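PDB 6GIO: amino acid amide racemase, which belongs to the class-III aminotransferase family of pyridoxal-5'-phosphate-binding enzymes and carries that cofactor in its pocket. Local coordinates for residues I97-G102 with C252-G257. Numbering follows the deposited sequence.
Sequences ITPGNG and CFQHEG
P99 and Q254 have the closest CA atoms across the two segments, 9.4 Å apart, and with no hydrogen bond between the segments, side chains alone bridge the gap. The example comes from the large, cofactor-binding domain of a fold-type I PLP enzyme: the loop leaving helix 85-97 for strand 104-109 meets a short 3-10 turn that precedes strand 262-265. Within the turn, H255 N donates to C252 O at 3.2 Å. F253 and P99 extend toward each other from opposite directions, with F253 CZ 4.2 Å from P99 CD. That proline carbon approaches the F253 ring obliquely, whereas the T98 methyl, CG2, comes in at the ring edge, 4.4 Å from F253 CZ. The CB of F253 already points to the 97-102 loop; from there chi1 of 69° sets CG between the backbone N and the carbonyl carbon and so decides where the ring goes. H251 lies against F253 with the two rings almost parallel, about 5° apart, and, just before the turn, also links it to the loop, its NE2 hydrogen-bonding to I97 O. T98 is anchored by OG1 to L94 O. Q254 takes an oblique course across the proline: its OE1 is held by H251 N, while the amide nitrogen NE2 of Q254 is in van der Waals contact with P99 CG at 4.1 Å.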
ATOM      1  N   ILE C  97      -7.760  -9.852 -20.377  1.00 27.00           N
ATOM      2  CA  ILE C  97      -7.968  -8.551 -21.020  1.00 26.25           C
ATOM      3  C   ILE C  97      -6.696  -7.825 -21.476  1.00 28.35           C
ATOM      4  O   ILE C  97      -6.766  -6.783 -22.115  1.00 26.92           O
ATOM      5  CB  ILE C  97      -8.820  -7.586 -20.149  1.00 25.64           C
ATOM      6  CG1 ILE C  97      -8.054  -7.051 -18.951  1.00 24.64           C
ATOM      7  CG2 ILE C  97     -10.115  -8.258 -19.739  1.00 26.20           C
ATOM      8  CD1 ILE C  97      -8.680  -5.794 -18.332  1.00 24.63           C
ATOM      9  N   THR C  98      -5.525  -8.328 -21.119  1.00 30.61           N
ATOM     10  CA  THR C  98      -4.320  -7.630 -21.464  1.00 31.75           C
ATOM     11  C   THR C  98      -3.619  -8.467 -22.526  1.00 33.93           C
ATOM     12  O   THR C  98      -3.280  -9.602 -22.291  1.00 33.43           O
ATOM     13  CB  THR C  98      -3.407  -7.390 -20.236  1.00 32.91           C
ATOM     14  OG1 THR C  98      -4.156  -6.752 -19.175  1.00 33.27           O
ATOM     15  CG2 THR C  98      -2.226  -6.493 -20.616  1.00 33.00           C
ATOM     16  N   PRO C  99      -3.410  -7.905 -23.717  1.00 39.75           N
ATOM     17  CA  PRO C  99      -2.688  -8.723 -24.700  1.00 38.32           C
ATOM     18  C   PRO C  99      -1.273  -9.038 -24.226  1.00 37.68           C
ATOM     19  O   PRO C  99      -0.664  -8.278 -23.454  1.00 36.75           O
ATOM     20  CB  PRO C  99      -2.648  -7.838 -25.936  1.00 38.73           C
ATOM     21  CG  PRO C  99      -2.702  -6.438 -25.400  1.00 41.39           C
ATOM     22  CD  PRO C  99      -3.546  -6.502 -24.145  1.00 40.44           C
ATOM     23  N   GLY C 100      -0.755 -10.154 -24.688  1.00 35.71           N
ATOM     24  CA  GLY C 100       0.502 -10.651 -24.195  1.00 40.88           C
ATOM     25  C   GLY C 100       0.805 -12.004 -24.794  1.00 40.49           C
ATOM     26  O   GLY C 100      -0.090 -12.682 -25.273  1.00 42.57           O
ATOM     27  N   ASN C 101       2.074 -12.365 -24.776  1.00 43.38           N
ATOM     28  CA  ASN C 101       2.526 -13.655 -25.350  1.00 42.57           C
ATOM     29  C   ASN C 101       3.284 -14.458 -24.291  1.00 41.99           C
ATOM     30  O   ASN C 101       3.860 -13.848 -23.414  1.00 39.73           O
ATOM     31  CB  ASN C 101       3.370 -13.412 -26.591  1.00 30.00           C
ATOM     32  CG  ASN C 101       2.546 -12.914 -27.753  1.00 30.00           C
ATOM     33  OD1 ASN C 101       2.948 -11.982 -28.430  1.00 30.00           O
ATOM     34  ND2 ASN C 101       1.390 -13.509 -27.971  1.00 30.00           N
ATOM     35  N   GLY C 102       3.258 -15.787 -24.410  1.00 40.36           N
ATOM     36  CA  GLY C 102       3.941 -16.716 -23.490  1.00 35.17           C
ATOM     37  C   GLY C 102       3.338 -16.788 -22.097  1.00 33.76           C
ATOM     38  O   GLY C 102       2.250 -16.289 -21.850  1.00 32.10           O
ATOM     39  N   CYS C 252      -4.574   2.355 -22.482  1.00 22.50           N
ATOM     40  CA  CYS C 252      -4.111   3.510 -23.213  1.00 22.09           C
ATOM     41  C   CYS C 252      -2.974   3.165 -24.151  1.00 20.41           C
ATOM     42  O   CYS C 252      -2.812   3.799 -25.144  1.00 19.82           O
ATOM     43  CB  CYS C 252      -3.692   4.640 -22.295  1.00 22.27           C
ATOM     44  SG  CYS C 252      -3.236   6.153 -23.196  1.00 22.72           S
ATOM     45  N   PHE C 253      -2.151   2.183 -23.823  1.00 22.86           N
ATOM     46  CA  PHE C 253      -1.021   1.862 -24.727  1.00 23.29           C
ATOM     47  C   PHE C 253      -1.475   1.295 -26.062  1.00 24.28           C
ATOM     48  O   PHE C 253      -0.680   1.286 -27.037  1.00 25.06           O
ATOM     49  CB  PHE C 253      -0.017   0.924 -24.060  1.00 22.48           C
ATOM     50  CG  PHE C 253      -0.519  -0.467 -23.814  1.00 22.11           C
ATOM     51  CD1 PHE C 253      -0.456  -1.437 -24.819  1.00 21.87           C
ATOM     52  CD2 PHE C 253      -0.954  -0.863 -22.546  1.00 21.55           C
ATOM     53  CE1 PHE C 253      -0.869  -2.733 -24.575  1.00 20.44           C
ATOM     54  CE2 PHE C 253      -1.330  -2.185 -22.291  1.00 20.46           C
ATOM     55  CZ  PHE C 253      -1.295  -3.110 -23.306  1.00 20.89           C
ATOM     56  N   GLN C 254      -2.724   0.831 -26.139  1.00 23.22           N
ATOM     57  CA  GLN C 254      -3.227   0.294 -27.409  1.00 26.63           C
ATOM     58  C   GLN C 254      -3.439   1.390 -28.464  1.00 26.09           C
ATOM     59  O   GLN C 254      -3.550   1.078 -29.636  1.00 25.61           O
ATOM     60  CB  GLN C 254      -4.525  -0.518 -27.216  1.00 27.50           C
ATOM     61  CG  GLN C 254      -4.347  -1.767 -26.396  1.00 27.21           C
ATOM     62  CD  GLN C 254      -5.622  -2.495 -26.061  1.00 26.51           C
ATOM     63  OE1 GLN C 254      -6.535  -1.952 -25.427  1.00 23.31           O
ATOM     64  NE2 GLN C 254      -5.644  -3.786 -26.396  1.00 27.24           N
ATOM     65  N   HIS C 255      -3.501   2.663 -28.046  1.00 25.85           N
ATOM     66  CA  HIS C 255      -3.497   3.779 -28.967  1.00 25.76           C
ATOM     67  C   HIS C 255      -2.108   3.968 -29.632  1.00 26.16           C
ATOM     68  O   HIS C 255      -2.004   4.622 -30.643  1.00 24.68           O
ATOM     69  CB  HIS C 255      -3.828   5.101 -28.232  1.00 26.03           C
ATOM     70  CG  HIS C 255      -5.221   5.176 -27.706  1.00 27.22           C
ATOM     71  ND1 HIS C 255      -6.317   5.365 -28.522  1.00 27.39           N
ATOM     72  CD2 HIS C 255      -5.701   5.090 -26.443  1.00 27.19           C
ATOM     73  CE1 HIS C 255      -7.411   5.377 -27.781  1.00 27.63           C
ATOM     74  NE2 HIS C 255      -7.066   5.217 -26.518  1.00 26.03           N
ATOM     75  N   GLU C 256      -1.045   3.459 -29.006  1.00 26.79           N
ATOM     76  CA  GLU C 256       0.326   3.873 -29.313  1.00 26.06           C
ATOM     77  C   GLU C 256       1.148   2.773 -29.969  1.00 26.11           C
ATOM     78  O   GLU C 256       2.348   2.963 -30.141  1.00 26.38           O
ATOM     79  CB  GLU C 256       1.032   4.330 -28.039  1.00 27.46           C
ATOM     80  CG  GLU C 256       0.401   5.550 -27.372  1.00 29.14           C
ATOM     81  CD  GLU C 256       0.698   6.832 -28.104  1.00 31.60           C
ATOM     82  OE1 GLU C 256       1.576   6.816 -29.011  1.00 33.31           O
ATOM     83  OE2 GLU C 256       0.050   7.857 -27.769  1.00 33.62           O
ATOM     84  N   GLY C 257       0.518   1.655 -30.327  1.00 25.87           N
ATOM     85  CA  GLY C 257       1.212   0.582 -31.073  1.00 27.39           C
ATOM     86  C   GLY C 257       2.204  -0.182 -30.194  1.00 27.31           C
ATOM     87  O   GLY C 257       3.172  -0.767 -30.681  1.00 28.57           O
TER